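Long-range contacts in uncharacterized NTF2-like protein (Mesorhizobium loti, PDB 3FH1), which is of unknown function but adopts the NTF2-like fold of the SnoaL-like family, whose members often bind small molecules in a cavity between helices and sheet: residues R15-A20 with V88-A93; N27-Q31 with F81-T86; I42-I48 with H60-C66; L38-I42 with V67-S71. All blocks are in the same frame, centred on the assembly; numbering follows the deposited sequence.

Contact 1 (R15-A20 with V88-A93); sequences RSEQTA and VAGDRA
Charge pairing sets the outer edge of this contact: Arg15 meets Asp91 side-on, NE giving a bond to OD1 of 3.0 Å and NH2 one to OD2 of 2.9 Å. The guanidinium and carboxylate planes are nearly coplanar, 21° apart, and the bend of the arginine chain at chi3 (-66°) turns its NE edge to the acid. Further in, Gly90 N donates to Ser16 OG at 2.9 Å, a hydroxyl also bonded to His11 O, while Thr19 OG1 donates to Gly90 O at 2.6 Å, in the carbonyl plane and on a lone pair. One water donates to Thr19 OG1, with Gln18 OE1 and Asp91 OD1 as further possible acceptors. With Asp91 replaced by alanine, the Arg15 guanidinium would probably lose its paired acceptors and be freer to turn. Apolar contact centres on Val88, whose CG1 lies 3.7 Å from Thr19 CB and whose CG2 faces Ala20; Thr19 CG2 also approaches Ala93 CB. Gly90, at phi 67°, follows Ala89 in a type II' beta turn ending at Arg92. This is a helix N-terminus, with Arg15 as N-cap, docked on the tight turn of a beta hairpin, joining strands 80-89 and 92-100 of the NTF2-like sheet.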
loop_
_atom_site.group_PDB
_atom_site.type_symbol
_atom_site.label_atom_id
_atom_site.label_comp_id
_atom_site.label_asym_id
_atom_site.label_seq_id
_atom_site.Cartn_x
_atom_site.Cartn_y
_atom_site.Cartn_z
ATOM N N ARG A 15 -8.696 8.319 -16.497
ATOM C CA ARG A 15 -9.115 6.922 -16.584
ATOM C C ARG A 15 -9.533 6.343 -15.258
ATOM O O ARG A 15 -9.612 5.114 -15.104
ATOM C CB ARG A 15 -7.997 6.089 -17.237
ATOM C CG ARG A 15 -7.893 6.446 -18.722
ATOM C CD ARG A 15 -6.840 5.653 -19.479
ATOM N NE ARG A 15 -5.505 5.992 -18.996
ATOM C CZ ARG A 15 -4.777 7.013 -19.436
ATOM N NH1 ARG A 15 -5.212 7.809 -20.405
ATOM N NH2 ARG A 15 -3.569 7.221 -18.923
ATOM N N SER A 16 -9.809 7.182 -14.251
ATOM C CA SER A 16 -10.196 6.614 -12.978
ATOM C C SER A 16 -11.400 5.655 -13.074
ATOM O O SER A 16 -11.390 4.581 -12.436
ATOM C CB SER A 16 -10.508 7.716 -11.962
ATOM O OG SER A 16 -9.355 8.492 -11.647
ATOM N N GLU A 17 -12.407 5.987 -13.860
ATOM C CA GLU A 17 -13.573 5.141 -13.945
ATOM C C GLU A 17 -13.206 3.783 -14.581
ATOM O O GLU A 17 -13.664 2.752 -14.129
ATOM C CB GLU A 17 -14.726 5.812 -14.718
ATOM C CG GLU A 17 -15.438 6.963 -13.951
ATOM C CD GLU A 17 -16.744 7.414 -14.644
ATOM O OE1 GLU A 17 -17.339 6.636 -15.464
ATOM O OE2 GLU A 17 -17.226 8.552 -14.332
ATOM N N GLN A 18 -12.332 3.802 -15.570
ATOM C CA GLN A 18 -11.851 2.545 -16.169
ATOM C C GLN A 18 -11.135 1.688 -15.149
ATOM O O GLN A 18 -11.374 0.485 -14.993
ATOM C CB GLN A 18 -10.956 2.853 -17.366
ATOM C CG GLN A 18 -10.150 1.629 -17.822
ATOM C CD GLN A 18 -9.473 1.873 -19.153
ATOM O OE1 GLN A 18 -8.245 2.119 -19.157
ATOM N NE2 GLN A 18 -10.224 1.901 -20.226
ATOM N N THR A 19 -10.203 2.295 -14.407
ATOM C CA THR A 19 -9.494 1.551 -13.382
ATOM C C THR A 19 -10.445 0.980 -12.336
ATOM O O THR A 19 -10.272 -0.159 -11.893
ATOM C CB THR A 19 -8.402 2.445 -12.777
ATOM O OG1 THR A 19 -7.587 2.936 -13.845
ATOM C CG2 THR A 19 -7.526 1.729 -11.699
ATOM N N ALA A 20 -11.459 1.748 -11.929
ATOM C CA ALA A 20 -12.469 1.222 -11.016
ATOM C C ALA A 20 -13.157 -0.035 -11.576
ATOM O O ALA A 20 -13.399 -1.015 -10.822
ATOM C CB ALA A 20 -13.532 2.296 -10.636
ATOM N N VAL A 88 -9.067 4.488 -6.054
ATOM C CA VAL A 88 -8.600 4.604 -7.450
ATOM C C VAL A 88 -8.221 6.001 -7.806
ATOM O O VAL A 88 -8.955 6.933 -7.460
ATOM C CB VAL A 88 -9.757 4.126 -8.387
ATOM C CG1 VAL A 88 -9.437 4.386 -9.822
ATOM C CG2 VAL A 88 -10.052 2.638 -8.104
ATOM N N ALA A 89 -7.138 6.159 -8.554
ATOM C CA ALA A 89 -6.751 7.446 -9.094
ATOM C C ALA A 89 -5.989 7.214 -10.389
ATOM O O ALA A 89 -4.911 6.627 -10.393
ATOM C CB ALA A 89 -5.913 8.265 -8.070
ATOM N N GLY A 90 -6.586 7.621 -11.500
ATOM C CA GLY A 90 -5.932 7.500 -12.774
ATOM C C GLY A 90 -5.795 6.044 -13.112
ATOM O O GLY A 90 -6.781 5.310 -13.066
ATOM N N ASP A 91 -4.574 5.617 -13.437
ATOM C CA ASP A 91 -4.286 4.220 -13.825
ATOM C C ASP A 91 -3.804 3.403 -12.596
ATOM O O ASP A 91 -3.331 2.253 -12.714
ATOM C CB ASP A 91 -3.180 4.221 -14.881
ATOM C CG ASP A 91 -3.624 4.708 -16.195
ATOM O OD1 ASP A 91 -4.782 4.413 -16.600
ATOM O OD2 ASP A 91 -2.771 5.366 -16.846
ATOM N N ARG A 92 -3.979 3.933 -11.387
ATOM C CA ARG A 92 -3.544 3.242 -10.170
ATOM C C ARG A 92 -4.640 3.002 -9.175
ATOM O O ARG A 92 -5.644 3.709 -9.175
ATOM C CB ARG A 92 -2.441 4.064 -9.493
ATOM C CG ARG A 92 -1.217 4.149 -10.417
ATOM C CD ARG A 92 -0.036 4.411 -9.639
ATOM N NE ARG A 92 1.098 4.668 -10.479
ATOM C CZ ARG A 92 2.324 4.638 -9.992
ATOM N NH1 ARG A 92 2.524 4.342 -8.716
ATOM N NH2 ARG A 92 3.330 4.944 -10.782
ATOM N N ALA A 93 -4.471 2.008 -8.323
ATOM C CA ALA A 93 -5.412 1.766 -7.281
ATOM C C ALA A 93 -4.745 1.134 -6.118
ATOM O O ALA A 93 -3.686 0.521 -6.226
ATOM C CB ALA A 93 -6.496 0.834 -7.762
HETATM O O HOH W 1 -6.995 2.756 -16.499
HETATM O O HOH W 2 -5.013 1.997 -18.922
#

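Contact 2 (N27-Q31 with F81-T86); sequences NDVFQ and FDLEET
The amide of Gln31 reaches a strand carbonyl from an unusual direction: NE2 bonds to Phe81 O at 2.9 Å with a nearly straight N-H (165°), yet stands 50° out of the carbonyl plane and so misses the lone pairs. The acceptor itself lies close to the amide plane of Gln31. A bend at chi2 folds the glutamine chain back to make this reach, because its first bond does not head for the strand. Beside it, one water receives a proton from Phe81 N and donates to Phe30 O, giving the helix end a second polar tie to the same strand residue.

The side chains of Phe30 and Phe81 run side by side and point the same way, but their rings meet obliquely, planes at 75°. Their centroids are 5.7 Å apart, and the nearest atoms are Phe30 CD1 and Phe81 CE1. Further along, Leu83 sets its two methyls against the amide of Asn27, CD2 coming within 3.8 Å of OD1. Asn27 ND2 also makes a weak bond to Thr86 OG1, at 3.3 Å.

Beyond Leu83 the strand is kinked by a classic beta bulge, Glu84 and Glu85 both facing Arg96. An unidentified ligand, probably from the crystallisation liquor, lies beside Asn27, consistent with a pocket there. A helix packed across the concave face of a curved, bulged sheet is characteristic of the NTF2-like cone.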
loop_
_atom_site.group_PDB
_atom_site.type_symbol
_atom_site.label_atom_id
_atom_site.label_comp_id
_atom_site.label_asym_id
_atom_site.label_seq_id
_atom_site.Cartn_x
_atom_site.Cartn_y
_atom_site.Cartn_z
ATOM N N ASN A 27 -11.566 -7.765 -8.122
ATOM C CA ASN A 27 -12.026 -8.115 -6.780
ATOM C C ASN A 27 -13.073 -9.235 -6.806
ATOM O O ASN A 27 -13.101 -10.106 -5.928
ATOM C CB ASN A 27 -12.527 -6.861 -6.074
ATOM C CG ASN A 27 -11.401 -5.988 -5.550
ATOM O OD1 ASN A 27 -10.263 -6.475 -5.311
ATOM N ND2 ASN A 27 -11.718 -4.728 -5.311
ATOM N N ASP A 28 -13.960 -9.206 -7.817
ATOM C CA ASP A 28 -15.010 -10.220 -7.930
ATOM C C ASP A 28 -14.421 -11.596 -8.125
ATOM O O ASP A 28 -14.996 -12.567 -7.674
ATOM C CB ASP A 28 -15.948 -9.960 -9.097
ATOM C CG ASP A 28 -16.983 -8.890 -8.822
ATOM O OD1 ASP A 28 -17.152 -8.484 -7.651
ATOM O OD2 ASP A 28 -17.625 -8.451 -9.817
ATOM N N VAL A 29 -13.247 -11.703 -8.750
ATOM C CA VAL A 29 -12.634 -13.027 -8.916
ATOM C C VAL A 29 -12.480 -13.693 -7.544
ATOM O O VAL A 29 -12.753 -14.884 -7.381
ATOM C CB VAL A 29 -11.250 -12.925 -9.602
ATOM C CG1 VAL A 29 -10.397 -14.230 -9.347
ATOM C CG2 VAL A 29 -11.414 -12.584 -11.094
ATOM N N PHE A 30 -12.073 -12.907 -6.562
ATOM C CA PHE A 30 -11.795 -13.431 -5.230
ATOM C C PHE A 30 -13.054 -13.612 -4.424
ATOM O O PHE A 30 -13.178 -14.586 -3.694
ATOM C CB PHE A 30 -10.726 -12.578 -4.523
ATOM C CG PHE A 30 -9.488 -12.525 -5.309
ATOM C CD1 PHE A 30 -8.562 -13.536 -5.231
ATOM C CD2 PHE A 30 -9.298 -11.527 -6.234
ATOM C CE1 PHE A 30 -7.442 -13.527 -6.049
ATOM C CE2 PHE A 30 -8.186 -11.541 -7.066
ATOM C CZ PHE A 30 -7.266 -12.538 -6.943
ATOM N N GLN A 31 -13.958 -12.659 -4.533
ATOM C CA GLN A 31 -15.228 -12.726 -3.789
ATOM C C GLN A 31 -16.102 -13.874 -4.256
ATOM O O GLN A 31 -16.760 -14.524 -3.435
ATOM C CB GLN A 31 -15.978 -11.422 -3.946
ATOM C CG GLN A 31 -15.247 -10.220 -3.335
ATOM C CD GLN A 31 -14.999 -10.379 -1.831
ATOM O OE1 GLN A 31 -15.945 -10.526 -1.047
ATOM N NE2 GLN A 31 -13.746 -10.382 -1.436
ATOM N N PHE A 81 -11.453 -13.326 1.298
ATOM C CA PHE A 81 -11.021 -11.956 1.551
ATOM C C PHE A 81 -12.203 -11.077 1.906
ATOM O O PHE A 81 -13.268 -11.194 1.292
ATOM C CB PHE A 81 -10.372 -11.307 0.312
ATOM C CG PHE A 81 -9.043 -11.888 -0.086
ATOM C CD1 PHE A 81 -8.960 -13.008 -0.897
ATOM C CD2 PHE A 81 -7.868 -11.281 0.288
ATOM C CE1 PHE A 81 -7.695 -13.531 -1.272
ATOM C CE2 PHE A 81 -6.638 -11.798 -0.089
ATOM C CZ PHE A 81 -6.580 -12.937 -0.891
ATOM N N ASP A 82 -12.012 -10.190 2.889
ATOM C CA ASP A 82 -12.899 -9.069 3.100
ATOM C C ASP A 82 -12.203 -7.849 2.515
ATOM O O ASP A 82 -11.016 -7.622 2.728
ATOM C CB ASP A 82 -13.132 -8.791 4.567
ATOM C CG ASP A 82 -13.833 -9.907 5.291
ATOM O OD1 ASP A 82 -14.636 -10.607 4.658
ATOM O OD2 ASP A 82 -13.577 -10.067 6.495
ATOM N N LEU A 83 -12.942 -7.077 1.744
ATOM C CA LEU A 83 -12.450 -5.829 1.183
ATOM C C LEU A 83 -12.661 -4.718 2.198
ATOM O O LEU A 83 -13.792 -4.461 2.654
ATOM C CB LEU A 83 -13.200 -5.476 -0.086
ATOM C CG LEU A 83 -12.953 -6.469 -1.225
ATOM C CD1 LEU A 83 -13.903 -6.230 -2.385
ATOM C CD2 LEU A 83 -11.487 -6.346 -1.706
ATOM N N GLU A 84 -11.578 -4.025 2.517
ATOM C CA GLU A 84 -11.635 -2.881 3.407
ATOM C C GLU A 84 -11.888 -1.593 2.626
ATOM O O GLU A 84 -12.767 -0.800 2.991
ATOM C CB GLU A 84 -10.378 -2.752 4.265
ATOM C CG GLU A 84 -10.205 -3.872 5.235
ATOM C CD GLU A 84 -8.928 -3.716 6.086
ATOM O OE1 GLU A 84 -8.088 -2.845 5.755
ATOM O OE2 GLU A 84 -8.783 -4.465 7.063
ATOM N N GLU A 85 -11.124 -1.369 1.567
ATOM C CA GLU A 85 -11.270 -0.158 0.773
ATOM C C GLU A 85 -10.552 -0.313 -0.533
ATOM O O GLU A 85 -9.394 -0.733 -0.546
ATOM C CB GLU A 85 -10.671 1.065 1.473
ATOM C CG GLU A 85 -10.965 2.387 0.735
ATOM C CD GLU A 85 -10.104 3.521 1.275
ATOM O OE1 GLU A 85 -8.882 3.341 1.417
ATOM O OE2 GLU A 85 -10.646 4.579 1.444
ATOM N N THR A 86 -11.210 0.086 -1.612
ATOM C CA THR A 86 -10.555 0.233 -2.918
ATOM C C THR A 86 -10.546 1.711 -3.233
ATOM O O THR A 86 -11.628 2.343 -3.258
ATOM C CB THR A 86 -11.300 -0.502 -4.048
ATOM O OG1 THR A 86 -11.388 -1.897 -3.741
ATOM C CG2 THR A 86 -10.616 -0.299 -5.369
HETATM O O HOH W 3 -13.248 -13.986 -0.815
#

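Contact 3 (I42-I48 with H60-C66); sequences IAEECVI and HAGRQAC
Strands 46-49 and 59-61 pair antiparallel, Ile48 and His60 exchanging two backbone bonds of 2.9 Å (Ile48 N to His60 O and His60 N to Ile48 O), while Val47 and Ala61 form the adjacent non-hydrogen-bonded pair. Past them, Gly62 N donates nearly along the C=O axis of Cys46, and Arg63 N reaches Glu44 O from above its carbonyl plane. Gly62 is the N-cap of helix 63-75, and its backbone angles by themselves call for glycine. The hairpin thus runs straight into a helix at the edge of the NTF2-like sheet. Arg63 holds the corner at residues 44 and 45: NE and NH2 both grip Ile42 O, at 2.9 and 3.0 Å, with the oxygen near the guanidinium plane, while Glu44 CA lies over one face. Its chain sets out with CG anti to the backbone N (chi1 178°) and bends at chi3 to bring both nitrogens there. A leucine at Arg63 would probably leave the carbonyl of Ile42 without these two donors and the corner less firmly held. Buried beneath, Cys66 points its sulfur at the hairpin, SG lying 3.7 Å from Ile48 CG1. Its CB touches Ile48 CD1 and Ile42 CG2, and the latter methyl also rests on the aliphatic part of Arg63.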
loop_
_atom_site.group_PDB
_atom_site.type_symbol
_atom_site.label_atom_id
_atom_site.label_comp_id
_atom_site.label_asym_id
_atom_site.label_seq_id
_atom_site.Cartn_x
_atom_site.Cartn_y
_atom_site.Cartn_z
ATOM N N ILE A 42 -5.372 -9.116 -17.412
ATOM C CA ILE A 42 -3.947 -9.143 -17.104
ATOM C C ILE A 42 -3.137 -8.952 -18.369
ATOM O O ILE A 42 -3.372 -9.635 -19.363
ATOM C CB ILE A 42 -3.596 -10.497 -16.426
ATOM C CG1 ILE A 42 -4.393 -10.557 -15.122
ATOM C CG2 ILE A 42 -2.063 -10.684 -16.162
ATOM C CD1 ILE A 42 -4.345 -11.872 -14.369
ATOM N N ALA A 43 -2.214 -8.005 -18.328
ATOM C CA ALA A 43 -1.295 -7.745 -19.427
ATOM C C ALA A 43 -0.333 -8.913 -19.666
ATOM O O ALA A 43 -0.011 -9.685 -18.743
ATOM C CB ALA A 43 -0.489 -6.467 -19.156
ATOM N N GLU A 44 0.126 -9.044 -20.917
ATOM C CA GLU A 44 1.056 -10.108 -21.266
ATOM C C GLU A 44 2.257 -10.077 -20.363
ATOM O O GLU A 44 2.756 -11.135 -19.937
ATOM C CB GLU A 44 1.528 -9.953 -22.713
ATOM C CG GLU A 44 2.370 -11.103 -23.179
ATOM C CD GLU A 44 2.866 -10.903 -24.631
ATOM O OE1 GLU A 44 3.926 -10.285 -24.836
ATOM O OE2 GLU A 44 2.184 -11.385 -25.550
ATOM N N GLU A 45 2.720 -8.875 -20.056
ATOM C CA GLU A 45 3.950 -8.672 -19.294
ATOM C C GLU A 45 3.700 -8.404 -17.808
ATOM O O GLU A 45 4.653 -8.057 -17.082
ATOM C CB GLU A 45 4.770 -7.516 -19.884
ATOM C CG GLU A 45 4.227 -6.119 -19.598
ATOM C CD GLU A 45 3.147 -5.603 -20.630
ATOM O OE1 GLU A 45 2.396 -6.406 -21.280
ATOM O OE2 GLU A 45 3.061 -4.350 -20.764
ATOM N N CYS A 46 2.471 -8.626 -17.334
ATOM C CA CYS A 46 2.105 -8.328 -15.917
ATOM C C CYS A 46 3.121 -8.908 -14.911
ATOM O O CYS A 46 3.579 -10.018 -15.112
ATOM C CB CYS A 46 0.754 -8.880 -15.598
ATOM S SG CYS A 46 0.066 -8.305 -14.017
ATOM N N VAL A 47 3.445 -8.151 -13.861
ATOM C CA VAL A 47 4.300 -8.617 -12.792
ATOM C C VAL A 47 3.537 -8.504 -11.461
ATOM O O VAL A 47 2.961 -7.456 -11.171
ATOM C CB VAL A 47 5.574 -7.783 -12.704
ATOM C CG1 VAL A 47 6.445 -8.122 -11.467
ATOM C CG2 VAL A 47 6.402 -7.997 -13.980
ATOM N N ILE A 48 3.599 -9.554 -10.655
ATOM C CA ILE A 48 3.139 -9.515 -9.275
ATOM C C ILE A 48 4.411 -9.541 -8.384
ATOM O O ILE A 48 5.313 -10.371 -8.572
ATOM C CB ILE A 48 2.272 -10.729 -8.949
ATOM C CG1 ILE A 48 0.969 -10.655 -9.723
ATOM C CG2 ILE A 48 1.990 -10.821 -7.414
ATOM C CD1 ILE A 48 0.168 -11.994 -9.640
ATOM N N HIS A 60 6.395 -12.745 -9.741
ATOM C CA HIS A 60 5.738 -13.617 -10.741
ATOM C C HIS A 60 5.640 -12.743 -11.955
ATOM O O HIS A 60 5.165 -11.607 -11.872
ATOM C CB HIS A 60 4.368 -14.116 -10.272
ATOM C CG HIS A 60 4.429 -14.832 -8.974
ATOM N ND1 HIS A 60 4.461 -16.204 -8.885
ATOM C CD2 HIS A 60 4.553 -14.362 -7.719
ATOM C CE1 HIS A 60 4.594 -16.544 -7.616
ATOM N NE2 HIS A 60 4.665 -15.449 -6.896
ATOM N N ALA A 61 6.037 -13.256 -13.101
ATOM C CA ALA A 61 6.073 -12.438 -14.316
ATOM C C ALA A 61 5.402 -13.123 -15.483
ATOM O O ALA A 61 5.649 -14.300 -15.760
ATOM C CB ALA A 61 7.518 -12.123 -14.684
ATOM N N GLY A 62 4.645 -12.343 -16.235
ATOM C CA GLY A 62 3.933 -12.836 -17.387
ATOM C C GLY A 62 2.520 -13.235 -17.048
ATOM O O GLY A 62 2.230 -13.687 -15.942
ATOM N N ARG A 63 1.639 -13.110 -18.014
ATOM C CA ARG A 63 0.235 -13.403 -17.793
ATOM C C ARG A 63 0.008 -14.809 -17.213
ATOM O O ARG A 63 -0.781 -14.979 -16.295
ATOM C CB ARG A 63 -0.576 -13.252 -19.077
ATOM C CG ARG A 63 -2.054 -13.601 -18.883
ATOM C CD ARG A 63 -2.848 -13.516 -20.179
ATOM N NE ARG A 63 -2.925 -12.177 -20.689
ATOM C CZ ARG A 63 -2.410 -11.737 -21.834
ATOM N NH1 ARG A 63 -1.817 -12.517 -22.731
ATOM N NH2 ARG A 63 -2.557 -10.463 -22.121
ATOM N N GLN A 64 0.721 -15.815 -17.731
ATOM C CA GLN A 64 0.476 -17.179 -17.292
ATOM C C GLN A 64 0.723 -17.347 -15.791
ATOM O O GLN A 64 -0.102 -17.927 -15.054
ATOM C CB GLN A 64 1.342 -18.129 -18.094
ATOM C CG GLN A 64 1.160 -19.570 -17.754
ATOM C CD GLN A 64 2.106 -20.464 -18.529
ATOM O OE1 GLN A 64 3.345 -20.393 -18.365
ATOM N NE2 GLN A 64 1.551 -21.324 -19.333
ATOM N N ALA A 65 1.901 -16.905 -15.348
ATOM C CA ALA A 65 2.298 -16.993 -13.925
ATOM C C ALA A 65 1.309 -16.225 -13.038
ATOM O O ALA A 65 0.992 -16.666 -11.933
ATOM C CB ALA A 65 3.708 -16.449 -13.730
ATOM N N CYS A 66 0.899 -15.050 -13.507
ATOM C CA CYS A 66 0.005 -14.198 -12.709
ATOM C C CYS A 66 -1.372 -14.841 -12.618
ATOM O O CYS A 66 -1.931 -14.923 -11.539
ATOM C CB CYS A 66 -0.073 -12.802 -13.271
ATOM S SG CYS A 66 1.507 -11.935 -13.146
#

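Contact 4 (L38-I42 with V67-S71); sequences LPELI and VQLWS. With EDO (1,2-ethanediol), chain D.
Ile42 drives its terminal methyl into the indole rim of Trp70, CD1 standing 3.6 Å from both CE3 and CZ3 and close to the ring plane, so the methyl meets the six-membered ring at its edge. This is the tight half of the contact. The same CD1 lies 3.7 Å from Val67 CG2, between that valine methyl and the indole. Leu38 reaches the tryptophan nearer its base, its side chain crossing that of Trp70 at about a right angle and its CD1 lying 3.6 Å from Trp70 CB. The leucine methyl also packs against Ser71, which has two conformers. In one of them OG sits beside the backbone N (chi1 -63°) and donates to Val67 O at 2.6 Å, while the backbone N of Ser71 reaches the same oxygen from the opposite face of the carbonyl plane.

The solvent side is looser. The exposed Pro39 touches only Val67 here, CG to CG2 at 4.1 Å, with the two side chains crossed. Its carbonyl O accepts a bond of 2.9 Å from O1 of a 1,2-ethanediol, probably a crystallisation additive, which lies beside Glu40.

Within the fold, the short, weakly bonded helix at about 38-41 lies between helix 16-31, through Leu38 on Val29, and helix 63-75. Trp70 bonds through NE1 to an unidentified ligand, probably from the crystallisation liquor, and meets Phe26 and Phe30 of helix 16-31 edge-to-face while touching Ile48 of strand 46-49.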
loop_
_atom_site.group_PDB
_atom_site.type_symbol
_atom_site.label_atom_id
_atom_site.label_comp_id
_atom_site.label_asym_id
_atom_site.label_seq_id
_atom_site.Cartn_x
_atom_site.Cartn_y
_atom_site.Cartn_z
ATOM N N LEU A 38 -9.735 -13.700 -15.042
ATOM C CA LEU A 38 -8.385 -13.237 -14.851
ATOM C C LEU A 38 -7.615 -12.960 -16.130
ATOM O O LEU A 38 -7.026 -11.884 -16.254
ATOM C CB LEU A 38 -7.544 -14.092 -13.896
ATOM C CG LEU A 38 -7.862 -14.055 -12.417
ATOM C CD1 LEU A 38 -7.148 -15.245 -11.740
ATOM C CD2 LEU A 38 -7.489 -12.665 -11.806
ATOM N N PRO A 39 -7.607 -13.908 -17.084
ATOM C CA PRO A 39 -6.754 -13.627 -18.237
ATOM C C PRO A 39 -7.037 -12.353 -19.003
ATOM O O PRO A 39 -6.093 -11.665 -19.404
ATOM C CB PRO A 39 -6.982 -14.832 -19.127
ATOM C CG PRO A 39 -7.402 -15.911 -18.216
ATOM C CD PRO A 39 -8.201 -15.259 -17.146
ATOM N N GLU A 40 -8.314 -12.000 -19.171
ATOM C CA GLU A 40 -8.625 -10.804 -19.950
ATOM C C GLU A 40 -8.247 -9.512 -19.235
ATOM O O GLU A 40 -8.092 -8.454 -19.865
ATOM C CB GLU A 40 -10.101 -10.828 -20.313
ATOM C CG GLU A 40 -11.019 -10.551 -19.154
ATOM C CD GLU A 40 -12.465 -11.064 -19.400
ATOM O OE1 GLU A 40 -12.644 -12.248 -19.732
ATOM O OE2 GLU A 40 -13.386 -10.259 -19.207
ATOM N N LEU A 41 -8.057 -9.582 -17.921
ATOM C CA LEU A 41 -7.730 -8.398 -17.120
ATOM C C LEU A 41 -6.222 -8.152 -16.987
ATOM O O LEU A 41 -5.836 -7.117 -16.453
ATOM C CB LEU A 41 -8.287 -8.533 -15.697
ATOM C CG LEU A 41 -9.789 -8.656 -15.541
ATOM C CD1 LEU A 41 -10.096 -8.871 -14.069
ATOM C CD2 LEU A 41 -10.454 -7.400 -16.071
ATOM N N ILE A 42 -5.372 -9.116 -17.412
ATOM C CA ILE A 42 -3.947 -9.143 -17.104
ATOM C C ILE A 42 -3.137 -8.952 -18.369
ATOM O O ILE A 42 -3.372 -9.635 -19.363
ATOM C CB ILE A 42 -3.596 -10.497 -16.426
ATOM C CG1 ILE A 42 -4.393 -10.557 -15.122
ATOM C CG2 ILE A 42 -2.063 -10.684 -16.162
ATOM C CD1 ILE A 42 -4.345 -11.872 -14.369
ATOM N N VAL A 67 -1.912 -15.317 -13.738
ATOM C CA VAL A 67 -3.187 -16.092 -13.723
ATOM C C VAL A 67 -3.085 -17.312 -12.818
ATOM O O VAL A 67 -3.982 -17.557 -11.987
ATOM C CB VAL A 67 -3.673 -16.523 -15.145
ATOM C CG1 VAL A 67 -4.862 -17.524 -15.012
ATOM C CG2 VAL A 67 -4.046 -15.222 -15.985
ATOM N N GLN A 68 -1.987 -18.057 -12.906
ATOM C CA GLN A 68 -1.887 -19.281 -12.116
ATOM C C GLN A 68 -1.924 -18.943 -10.619
ATOM O O GLN A 68 -2.602 -19.645 -9.853
ATOM C CB GLN A 68 -0.618 -20.038 -12.439
ATOM C CG GLN A 68 -0.504 -21.395 -11.773
ATOM C CD GLN A 68 0.676 -22.197 -12.363
ATOM O OE1 GLN A 68 0.852 -22.276 -13.599
ATOM N NE2 GLN A 68 1.495 -22.761 -11.484
ATOM N N LEU A 69 -1.185 -17.918 -10.204
ATOM C CA LEU A 69 -1.084 -17.576 -8.798
ATOM C C LEU A 69 -2.422 -17.085 -8.275
ATOM O O LEU A 69 -2.937 -17.583 -7.288
ATOM C CB LEU A 69 -0.013 -16.543 -8.527
ATOM C CG LEU A 69 0.136 -16.031 -7.052
ATOM C CD1 LEU A 69 0.628 -17.104 -6.178
ATOM C CD2 LEU A 69 1.027 -14.815 -6.960
ATOM N N TRP A 70 -2.997 -16.109 -8.948
ATOM C CA TRP A 70 -4.272 -15.587 -8.499
ATOM C C TRP A 70 -5.410 -16.627 -8.538
ATOM O O TRP A 70 -6.292 -16.620 -7.678
ATOM C CB TRP A 70 -4.620 -14.359 -9.288
ATOM C CG TRP A 70 -3.944 -13.130 -8.775
ATOM C CD1 TRP A 70 -3.718 -12.795 -7.463
ATOM C CD2 TRP A 70 -3.480 -12.017 -9.551
ATOM N NE1 TRP A 70 -3.150 -11.530 -7.390
ATOM C CE2 TRP A 70 -3.051 -11.031 -8.653
ATOM C CE3 TRP A 70 -3.446 -11.739 -10.929
ATOM C CZ2 TRP A 70 -2.527 -9.830 -9.091
ATOM C CZ3 TRP A 70 -2.925 -10.570 -11.347
ATOM C CH2 TRP A 70 -2.461 -9.611 -10.426
ATOM N N SER A 71 -5.407 -17.510 -9.536
ATOM C CA SER A 71 -6.417 -18.582 -9.639
ATOM C C SER A 71 -6.363 -19.526 -8.441
ATOM O O SER A 71 -7.386 -19.967 -7.906
ATOM C CB SER A 71 -6.227 -19.371 -10.941
ATOM O OG SER A 71 -6.437 -18.540 -12.067
HETATM C C1 EDO D . -5.634 -11.413 -22.757
HETATM O O1 EDO D . -5.810 -10.237 -21.913
HETATM C C2 EDO D . -6.574 -11.372 -23.943
HETATM O O2 EDO D . -7.920 -11.061 -23.509
#

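Overall arrangement
Contacts 1 and 2 hold the same two elements, helix 16-31 and strand 80-89, near opposite ends of the helix, their centres about 16 Å apart. Contact 1 is largely buried yet mainly polar, with a salt bridge at its exposed edge, whereas contact 2 is partly buried and mixes aromatic and amide chemistry. Contacts 3 and 4, both partly buried and with centres about 8 Å apart, share Ile42 and helix 63-75; contact 3 relies on backbone pairing and an arginine at the sheet edge, contact 4 on apolar side chains. Contacts 2 and 4 meet where Phe30 CZ lies 3.6 Å from Trp70 CD1, joining the helical layer. Contact 1 touches neither contact 3 nor contact 4.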